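Local coordinates for regulatory protein SdiA (Escherichia coli, PDB 4LFU), which activates transcription of the ftsQAZ cell-division genes and, as a LuxR-type quorum-sensing receptor, binds AI-1 autoinducers made by other bacteria, at residues Met20-Ala23 with Glu24-Tyr27; Val82-Pro85 with Glu86-Ser89; Ser147-Leu150 with Gln151-Gln155. All coordinates share one frame; numbering follows the deposited sequence.

In the fold
Along the chain the three contacts follow one another in series, all within the autoinducer-binding domain and around its five-stranded antiparallel sheet. Interaction 1 starts helix 23-36, interaction 2 is a turn in the loop between helix 65-73 and strand 92-94, and interaction 3 is the first part of helix 147-167. Their centres lie about 27 Å (1 to 2), 22 Å (1 to 3) and 16 Å (2 to 3) apart. Interactions 2 and 3 meet opposite faces of strand 117-124: Phe88 rests on Thr120, Met154 on Val119 and Gln121. Helix 147-167 links interactions 1 and 3, since its far end touches Ala23 and Val26 while its start reaches the second subunit.

Interaction 1: residues Met20-Ala23 with Glu24-Tyr27; sequences META and EEVY
Met20 and Glu25 run past each other in opposite directions, the methionine CG lying 3.7 Å from Glu25 CB. The thioether continues alongside the first turn, its SD 4.0 Å from Val26 CG2, a buried place that suits a flexible, apolar chain. Glu25 heads the other way. Its CG is turned away from its own carbonyl carbon (chi1 -76°) and the chain is then extended, which carries the carboxylate back to the backbone N-H groups of the preceding loop. There OE2 accepts a bond from Glu21 N at 3.0 Å, the donor standing 50° out of the carboxylate plane, and a weak one from Thr22 N at 3.1 Å. Thr22 crosses Glu25 at about a right angle, with its OG1 3.2 Å from the same OE2.

Thr22 is the N-cap, and its weak N-H bond to Glu25, three residues on, resembles one half of a capping box; the reciprocal bond to OG1 is not made. The negative charge probably also favours the helix N-terminus. After a weak Val26 N to Thr22 O bond, the first firm helical bond is Tyr27 N to Ala23 O, 3.0 Å. Glu25 OE1 forms a salt bridge with Arg19 of helix 6-19, tying the two helices together. Helix 23-36 also packs against helix 147-167 through Ala23 on Leu165 and Val26 on Ala164, while Tyr27 stacks with Tyr60 of strand 57-61.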
ATOM      1  N   MET A  20       2.676   8.469  21.873  1.00 47.57           N
ATOM      2  CA  MET A  20       1.406   7.960  22.399  1.00 46.69           C
ATOM      3  C   MET A  20       1.496   6.516  22.864  1.00 46.52           C
ATOM      4  O   MET A  20       2.168   5.700  22.233  1.00 46.12           O
ATOM      5  CB  MET A  20       0.283   8.154  21.383  1.00 46.83           C
ATOM      6  CG  MET A  20      -0.223   9.586  21.400  1.00 47.12           C
ATOM      7  SD  MET A  20      -1.162  10.076  19.966  1.00 47.33           S
ATOM      8  CE  MET A  20      -0.886  11.850  19.991  1.00 45.78           C
ATOM      9  N   GLU A  21       0.817   6.217  23.971  1.00 46.08           N
ATOM     10  CA  GLU A  21       0.903   4.914  24.630  1.00 46.63           C
ATOM     11  C   GLU A  21      -0.415   4.143  24.626  1.00 45.21           C
ATOM     12  O   GLU A  21      -0.436   2.946  24.941  1.00 45.09           O
ATOM     13  CB  GLU A  21       1.369   5.077  26.082  1.00 46.64           C
ATOM     14  CG  GLU A  21       2.864   5.316  26.268  1.00 48.78           C
ATOM     15  CD  GLU A  21       3.268   5.399  27.757  1.00 49.82           C
ATOM     16  OE1 GLU A  21       2.860   4.495  28.546  1.00 52.97           O
ATOM     17  OE2 GLU A  21       3.997   6.364  28.136  1.00 53.31           O
ATOM     18  N   THR A  22      -1.508   4.829  24.291  1.00 44.07           N
ATOM     19  CA  THR A  22      -2.832   4.196  24.197  1.00 43.11           C
ATOM     20  C   THR A  22      -3.634   4.627  22.951  1.00 42.29           C
ATOM     21  O   THR A  22      -3.371   5.672  22.351  1.00 42.16           O
ATOM     22  CB  THR A  22      -3.699   4.451  25.477  1.00 43.22           C
ATOM     23  OG1 THR A  22      -3.781   5.860  25.734  1.00 43.40           O
ATOM     24  CG2 THR A  22      -3.109   3.733  26.698  1.00 43.16           C
ATOM     25  N   ALA A  23      -4.605   3.798  22.575  1.00 41.71           N
ATOM     26  CA  ALA A  23      -5.602   4.134  21.570  1.00 41.46           C
ATOM     27  C   ALA A  23      -6.347   5.460  21.850  1.00 41.32           C
ATOM     28  O   ALA A  23      -6.461   6.294  20.950  1.00 41.17           O
ATOM     29  CB  ALA A  23      -6.586   2.987  21.421  1.00 41.52           C
ATOM     30  N   GLU A  24      -6.827   5.664  23.079  1.00 41.74           N
ATOM     31  CA  GLU A  24      -7.555   6.900  23.449  1.00 41.57           C
ATOM     32  C   GLU A  24      -6.745   8.181  23.237  1.00 40.99           C
ATOM     33  O   GLU A  24      -7.315   9.210  22.877  1.00 41.26           O
ATOM     34  CB  GLU A  24      -8.156   6.822  24.873  1.00 42.09           C
ATOM     35  CG  GLU A  24      -8.378   8.190  25.638  1.00 43.92           C
ATOM     36  CD  GLU A  24      -9.488   9.126  25.075  1.00 49.52           C
ATOM     37  OE1 GLU A  24     -10.183   8.780  24.079  1.00 52.10           O
ATOM     38  OE2 GLU A  24      -9.661  10.236  25.645  1.00 50.44           O
ATOM     39  N   GLU A  25      -5.427   8.115  23.426  1.00 40.34           N
ATOM     40  CA  GLU A  25      -4.548   9.263  23.167  1.00 39.82           C
ATOM     41  C   GLU A  25      -4.510   9.598  21.688  1.00 38.39           C
ATOM     42  O   GLU A  25      -4.396  10.769  21.314  1.00 38.43           O
ATOM     43  CB  GLU A  25      -3.112   8.979  23.616  1.00 40.00           C
ATOM     44  CG  GLU A  25      -2.815   9.024  25.112  1.00 41.57           C
ATOM     45  CD  GLU A  25      -1.347   8.646  25.384  1.00 42.28           C
ATOM     46  OE1 GLU A  25      -0.441   9.474  25.111  1.00 45.51           O
ATOM     47  OE2 GLU A  25      -1.093   7.513  25.831  1.00 44.71           O
ATOM     48  N   VAL A  26      -4.559   8.561  20.850  1.00 36.89           N
ATOM     49  CA  VAL A  26      -4.617   8.720  19.388  1.00 35.11           C
ATOM     50  C   VAL A  26      -5.956   9.363  18.989  1.00 34.14           C
ATOM     51  O   VAL A  26      -5.979  10.375  18.269  1.00 33.09           O
ATOM     52  CB  VAL A  26      -4.419   7.346  18.643  1.00 35.26           C
ATOM     53  CG1 VAL A  26      -4.547   7.517  17.171  1.00 34.25           C
ATOM     54  CG2 VAL A  26      -3.070   6.712  18.974  1.00 34.69           C
ATOM     55  N   TYR A  27      -7.061   8.790  19.480  1.00 33.09           N
ATOM     56  CA  TYR A  27      -8.401   9.303  19.177  1.00 33.01           C
ATOM     57  C   TYR A  27      -8.631  10.712  19.694  1.00 33.61           C
ATOM     58  O   TYR A  27      -9.174  11.551  18.983  1.00 33.53           O
ATOM     59  CB  TYR A  27      -9.492   8.359  19.661  1.00 31.94           C
ATOM     60  CG  TYR A  27      -9.411   7.002  19.028  1.00 30.22           C
ATOM     61  CD1 TYR A  27      -9.297   6.858  17.647  1.00 30.64           C
ATOM     62  CD2 TYR A  27      -9.464   5.863  19.800  1.00 29.15           C
ATOM     63  CE1 TYR A  27      -9.224   5.588  17.058  1.00 30.12           C
ATOM     64  CE2 TYR A  27      -9.389   4.603  19.231  1.00 28.90           C
ATOM     65  CZ  TYR A  27      -9.268   4.472  17.862  1.00 30.18           C
ATOM     66  OH  TYR A  27      -9.200   3.206  17.301  1.00 31.88           O
TER

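Interaction 2: residues Val82-Pro85 with Glu86-Ser89; sequences VLNP and ENFS
The Phe88 ring presents its edge to two backbone carbonyls, Val82 O and Asn84 O, both lying in the ring plane. Val82 O is 3.3 Å from Phe88 CZ and Asn84 O is 3.2 Å from Phe88 CD1, so the electropositive rim of aromatic hydrogens faces the partial negative charge of the two oxygens, a favourable pairing for an aromatic side chain. The ring also meets Tyr122 of strand 117-124 edge to face. A second pair of flat groups, the Asn84 amide and the Glu86 carboxylate, stands almost perpendicular, their planes 82° apart. Asn84 OD1 and Glu86 OE2 come within 2.9 Å, close for two acceptors and probably unfavourable.

A backbone N-H helps to orient the amide: Asn84 CG lies opposite its own N (chi1 178°), which brings OD1 round to accept Glu86 N at 3.2 Å, the donor standing well above the amide plane. This is an Asx turn, and it is superimposed on two consecutive beta turns that make a short stretch of 3-10 character. Asn87 N reaches Asn84 O at 3.2 Å with a nearly straight N-H (169°), and Phe88 N reaches Pro85 O at the same length; in both cases the donor sits above the carbonyl plane. Proline suits the position just after asparagine, since its ring holds phi near the value the turn needs and it has no N-H to satisfy. Pro85 packs on Leu130 and Phe132 of strand 130-137, whereas Val82 contacts Thr120 and Ser134, and its side chain is about 4 Å from a bound tetraethylene glycol, probably a crystallisation additive.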
ATOM      1  N   VAL A  82     -17.775   7.792   0.366  1.00 29.86           N
ATOM      2  CA  VAL A  82     -16.650   8.372   1.087  1.00 29.79           C
ATOM      3  C   VAL A  82     -15.605   7.283   1.443  1.00 30.08           C
ATOM      4  O   VAL A  82     -14.470   7.593   1.823  1.00 30.27           O
ATOM      5  CB  VAL A  82     -17.239   9.169   2.304  1.00 30.19           C
ATOM      6  CG1 VAL A  82     -16.351   9.186   3.507  1.00 29.41           C
ATOM      7  CG2 VAL A  82     -17.682  10.573   1.850  1.00 29.58           C
ATOM      8  N   LEU A  83     -15.998   6.017   1.272  1.00 29.42           N
ATOM      9  CA  LEU A  83     -15.190   4.843   1.619  1.00 30.08           C
ATOM     10  C   LEU A  83     -14.777   4.048   0.373  1.00 30.20           C
ATOM     11  O   LEU A  83     -14.447   2.861   0.439  1.00 29.53           O
ATOM     12  CB  LEU A  83     -15.978   3.953   2.593  1.00 29.59           C
ATOM     13  CG  LEU A  83     -15.844   4.085   4.115  1.00 30.49           C
ATOM     14  CD1 LEU A  83     -15.198   5.382   4.652  1.00 30.85           C
ATOM     15  CD2 LEU A  83     -17.167   3.826   4.800  1.00 31.49           C
ATOM     16  N   ASN A  84     -14.846   4.724  -0.764  1.00 30.47           N
ATOM     17  CA  ASN A  84     -14.506   4.156  -2.029  1.00 32.04           C
ATOM     18  C   ASN A  84     -13.291   4.919  -2.555  1.00 32.70           C
ATOM     19  O   ASN A  84     -13.406   6.081  -2.945  1.00 33.18           O
ATOM     20  CB  ASN A  84     -15.703   4.246  -2.990  1.00 32.20           C
ATOM     21  CG  ASN A  84     -15.394   3.706  -4.382  1.00 33.15           C
ATOM     22  OD1 ASN A  84     -14.333   3.114  -4.628  1.00 34.87           O
ATOM     23  ND2 ASN A  84     -16.315   3.931  -5.312  1.00 33.32           N
ATOM     24  N   PRO A  85     -12.117   4.263  -2.547  1.00 33.54           N
ATOM     25  CA  PRO A  85     -10.847   4.843  -3.010  1.00 34.47           C
ATOM     26  C   PRO A  85     -10.836   5.346  -4.479  1.00 35.47           C
ATOM     27  O   PRO A  85     -10.100   6.273  -4.800  1.00 35.77           O
ATOM     28  CB  PRO A  85      -9.847   3.700  -2.796  1.00 34.15           C
ATOM     29  CG  PRO A  85     -10.652   2.480  -2.738  1.00 33.31           C
ATOM     30  CD  PRO A  85     -11.934   2.874  -2.082  1.00 33.23           C
ATOM     31  N   GLU A  86     -11.659   4.751  -5.344  1.00 36.96           N
ATOM     32  CA  GLU A  86     -11.818   5.200  -6.733  1.00 38.44           C
ATOM     33  C   GLU A  86     -12.285   6.649  -6.866  1.00 38.15           C
ATOM     34  O   GLU A  86     -12.099   7.267  -7.910  1.00 38.96           O
ATOM     35  CB  GLU A  86     -12.755   4.270  -7.503  1.00 38.77           C
ATOM     36  CG  GLU A  86     -12.116   2.915  -7.923  1.00 44.28           C
ATOM     37  CD  GLU A  86     -12.951   1.700  -7.486  1.00 51.86           C
ATOM     38  OE1 GLU A  86     -13.703   1.147  -8.333  1.00 54.02           O
ATOM     39  OE2 GLU A  86     -12.868   1.308  -6.287  1.00 54.49           O
ATOM     40  N   ASN A  87     -12.875   7.232  -5.833  1.00 37.51           N
ATOM     41  CA  ASN A  87     -13.265   8.626  -6.030  1.00 36.96           C
ATOM     42  C   ASN A  87     -12.420   9.686  -5.282  1.00 35.62           C
ATOM     43  O   ASN A  87     -12.764  10.863  -5.210  1.00 35.69           O
ATOM     44  CB  ASN A  87     -14.807   8.811  -6.029  1.00 37.87           C
ATOM     45  CG  ASN A  87     -15.430   8.443  -4.741  1.00 38.63           C
ATOM     46  OD1 ASN A  87     -14.948   8.872  -3.701  1.00 42.71           O
ATOM     47  ND2 ASN A  87     -16.514   7.648  -4.778  1.00 35.98           N
ATOM     48  N   PHE A  88     -11.261   9.246  -4.806  1.00 33.98           N
ATOM     49  CA  PHE A  88     -10.271  10.114  -4.179  1.00 32.92           C
ATOM     50  C   PHE A  88      -9.255  10.608  -5.217  1.00 33.14           C
ATOM     51  O   PHE A  88      -8.956   9.932  -6.192  1.00 32.17           O
ATOM     52  CB  PHE A  88      -9.530   9.336  -3.082  1.00 31.72           C
ATOM     53  CG  PHE A  88     -10.313   9.184  -1.809  1.00 29.92           C
ATOM     54  CD1 PHE A  88     -11.363   8.275  -1.713  1.00 26.95           C
ATOM     55  CD2 PHE A  88     -10.005   9.951  -0.708  1.00 26.09           C
ATOM     56  CE1 PHE A  88     -12.078   8.143  -0.536  1.00 25.42           C
ATOM     57  CE2 PHE A  88     -10.714   9.801   0.460  1.00 25.57           C
ATOM     58  CZ  PHE A  88     -11.755   8.902   0.536  1.00 24.81           C
ATOM     59  N   SER A  89      -8.717  11.795  -4.999  1.00 33.60           N
ATOM     60  CA  SER A  89      -7.585  12.229  -5.801  1.00 34.26           C
ATOM     61  C   SER A  89      -6.442  12.576  -4.858  1.00 33.60           C
ATOM     62  O   SER A  89      -6.630  13.354  -3.930  1.00 33.48           O
ATOM     63  CB  SER A  89      -7.976  13.421  -6.674  1.00 34.69           C
ATOM     64  OG  SER A  89      -6.845  13.914  -7.358  1.00 37.36           O
TER

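Interaction 3: residues Ser147-Leu150 with Gln151-Gln155; sequences SDEL and QLKMQ
Four successive i to i+4 bonds join 147-150 to 151-154, from Gln151 N to Ser147 O through Met154 N to Leu150 O, and define the opening turns of helix 147-167. The same spacing sets the side-chain pairs. Glu149 and Lys153 lie side by side and point the same way, with both chains extended beyond CG, so their methylenes also touch: Glu149 CG is 3.8 Å from Lys153 CE. At their ends Lys153 NZ forms a salt bridge with Glu149 OE1 at 3.1 Å, approaching on the anti side and 28° out of the carboxylate plane. A long lysine suits this place because its ammonium also makes a cation-pi contact with Trp9.

On another side of the helix Leu150 and Met154 run alongside each other, Leu150 CD1 resting 4.0 Å from Met154 SD. The bend at chi3 of Met154 (81°) turns its methyl out of line with the rest of the chain. Both apolar groups are buried: Met154 packs against the sheet, on strand 117-124, and Leu150 against the loop residues Leu37 and Tyr39.

Asp148 turns away from 151-155 and its OD2 forms a salt bridge with Arg11 of the second subunit, while Leu152 packs on Phe7 of that subunit. Charge is thus compensated both within the helix and across the dimer interface, and an aspartate in the first turn probably gains further from the helix dipole.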
ATOM      1  N   SER A 147      -6.379  24.854   0.508  1.00 52.95           N
ATOM      2  CA  SER A 147      -6.640  23.478   0.078  1.00 51.37           C
ATOM      3  C   SER A 147      -5.411  22.578   0.272  1.00 50.32           C
ATOM      4  O   SER A 147      -5.522  21.434   0.723  1.00 49.97           O
ATOM      5  CB  SER A 147      -7.072  23.474  -1.389  1.00 51.44           C
ATOM      6  OG  SER A 147      -7.433  22.173  -1.822  1.00 51.87           O
ATOM      7  N   ASP A 148      -4.245  23.135  -0.053  1.00 49.05           N
ATOM      8  CA  ASP A 148      -2.945  22.468   0.035  1.00 47.66           C
ATOM      9  C   ASP A 148      -2.589  22.172   1.500  1.00 45.95           C
ATOM     10  O   ASP A 148      -2.112  21.086   1.840  1.00 45.45           O
ATOM     11  CB  ASP A 148      -1.851  23.356  -0.608  1.00 48.42           C
ATOM     12  CG  ASP A 148      -2.296  24.032  -1.930  1.00 50.46           C
ATOM     13  OD1 ASP A 148      -3.467  24.498  -2.042  1.00 52.52           O
ATOM     14  OD2 ASP A 148      -1.447  24.126  -2.860  1.00 51.40           O
ATOM     15  N   GLU A 149      -2.827  23.149   2.364  1.00 44.04           N
ATOM     16  CA  GLU A 149      -2.588  22.992   3.784  1.00 42.78           C
ATOM     17  C   GLU A 149      -3.439  21.862   4.373  1.00 41.41           C
ATOM     18  O   GLU A 149      -2.901  20.950   5.010  1.00 41.47           O
ATOM     19  CB  GLU A 149      -2.851  24.307   4.509  1.00 42.91           C
ATOM     20  CG  GLU A 149      -2.311  24.352   5.928  1.00 46.15           C
ATOM     21  CD  GLU A 149      -2.869  25.516   6.738  1.00 50.42           C
ATOM     22  OE1 GLU A 149      -3.325  25.279   7.881  1.00 52.89           O
ATOM     23  OE2 GLU A 149      -2.862  26.669   6.239  1.00 52.73           O
ATOM     24  N   LEU A 150      -4.756  21.924   4.160  1.00 39.49           N
ATOM     25  CA  LEU A 150      -5.696  20.884   4.629  1.00 38.41           C
ATOM     26  C   LEU A 150      -5.333  19.477   4.121  1.00 37.25           C
ATOM     27  O   LEU A 150      -5.407  18.512   4.863  1.00 37.16           O
ATOM     28  CB  LEU A 150      -7.154  21.233   4.255  1.00 38.27           C
ATOM     29  CG  LEU A 150      -8.262  20.214   4.584  1.00 38.46           C
ATOM     30  CD1 LEU A 150      -8.437  20.100   6.079  1.00 36.72           C
ATOM     31  CD2 LEU A 150      -9.597  20.569   3.922  1.00 37.55           C
ATOM     32  N   GLN A 151      -4.932  19.384   2.861  1.00 36.89           N
ATOM     33  CA  GLN A 151      -4.534  18.117   2.261  1.00 36.71           C
ATOM     34  C   GLN A 151      -3.312  17.504   2.929  1.00 35.98           C
ATOM     35  O   GLN A 151      -3.325  16.320   3.276  1.00 35.15           O
ATOM     36  CB  GLN A 151      -4.267  18.301   0.780  1.00 36.96           C
ATOM     37  CG  GLN A 151      -5.535  18.407  -0.012  1.00 39.11           C
ATOM     38  CD  GLN A 151      -5.291  18.323  -1.484  1.00 42.64           C
ATOM     39  OE1 GLN A 151      -5.546  19.288  -2.215  1.00 45.36           O
ATOM     40  NE2 GLN A 151      -4.783  17.170  -1.943  1.00 41.18           N
ATOM     41  N   LEU A 152      -2.282  18.329   3.121  1.00 35.21           N
ATOM     42  CA  LEU A 152      -1.016  17.888   3.683  1.00 35.22           C
ATOM     43  C   LEU A 152      -1.144  17.539   5.170  1.00 35.06           C
ATOM     44  O   LEU A 152      -0.506  16.579   5.648  1.00 34.46           O
ATOM     45  CB  LEU A 152       0.072  18.945   3.459  1.00 35.71           C
ATOM     46  CG  LEU A 152       0.695  19.049   2.055  1.00 36.57           C
ATOM     47  CD1 LEU A 152       1.475  20.352   1.939  1.00 36.25           C
ATOM     48  CD2 LEU A 152       1.605  17.878   1.757  1.00 36.55           C
ATOM     49  N   LYS A 153      -1.995  18.290   5.881  1.00 34.37           N
ATOM     50  CA  LYS A 153      -2.254  18.039   7.295  1.00 34.15           C
ATOM     51  C   LYS A 153      -3.000  16.748   7.518  1.00 33.99           C
ATOM     52  O   LYS A 153      -2.662  15.984   8.410  1.00 34.46           O
ATOM     53  CB  LYS A 153      -2.995  19.207   7.943  1.00 34.42           C
ATOM     54  CG  LYS A 153      -2.081  20.380   8.236  1.00 34.64           C
ATOM     55  CD  LYS A 153      -2.795  21.466   8.995  1.00 35.35           C
ATOM     56  CE  LYS A 153      -1.846  22.626   9.292  1.00 35.48           C
ATOM     57  NZ  LYS A 153      -2.487  23.553  10.265  1.00 37.67           N
ATOM     58  N   MET A 154      -4.005  16.486   6.697  1.00 33.70           N
ATOM     59  CA  MET A 154      -4.760  15.255   6.830  1.00 34.27           C
ATOM     60  C   MET A 154      -3.961  14.059   6.309  1.00 33.27           C
ATOM     61  O   MET A 154      -4.208  12.922   6.712  1.00 32.97           O
ATOM     62  CB  MET A 154      -6.104  15.367   6.123  1.00 33.82           C
ATOM     63  CG  MET A 154      -7.139  16.282   6.834  1.00 34.67           C
ATOM     64  SD  MET A 154      -8.669  16.134   5.892  1.00 38.59           S
ATOM     65  CE  MET A 154      -9.262  14.575   6.598  1.00 33.47           C
ATOM     66  N   GLN A 155      -3.010  14.320   5.409  1.00 32.94           N
ATOM     67  CA  GLN A 155      -2.113  13.276   4.939  1.00 32.67           C
ATOM     68  C   GLN A 155      -1.355  12.690   6.095  1.00 31.52           C
ATOM     69  O   GLN A 155      -1.303  11.478   6.221  1.00 30.63           O
ATOM     70  CB  GLN A 155      -1.119  13.786   3.905  1.00 33.29           C
ATOM     71  CG  GLN A 155      -1.492  13.513   2.495  1.00 35.57           C
ATOM     72  CD  GLN A 155      -0.453  14.045   1.534  1.00 40.84           C
ATOM     73  OE1 GLN A 155       0.720  13.674   1.614  1.00 41.06           O
ATOM     74  NE2 GLN A 155      -0.872  14.931   0.625  1.00 41.73           N
TER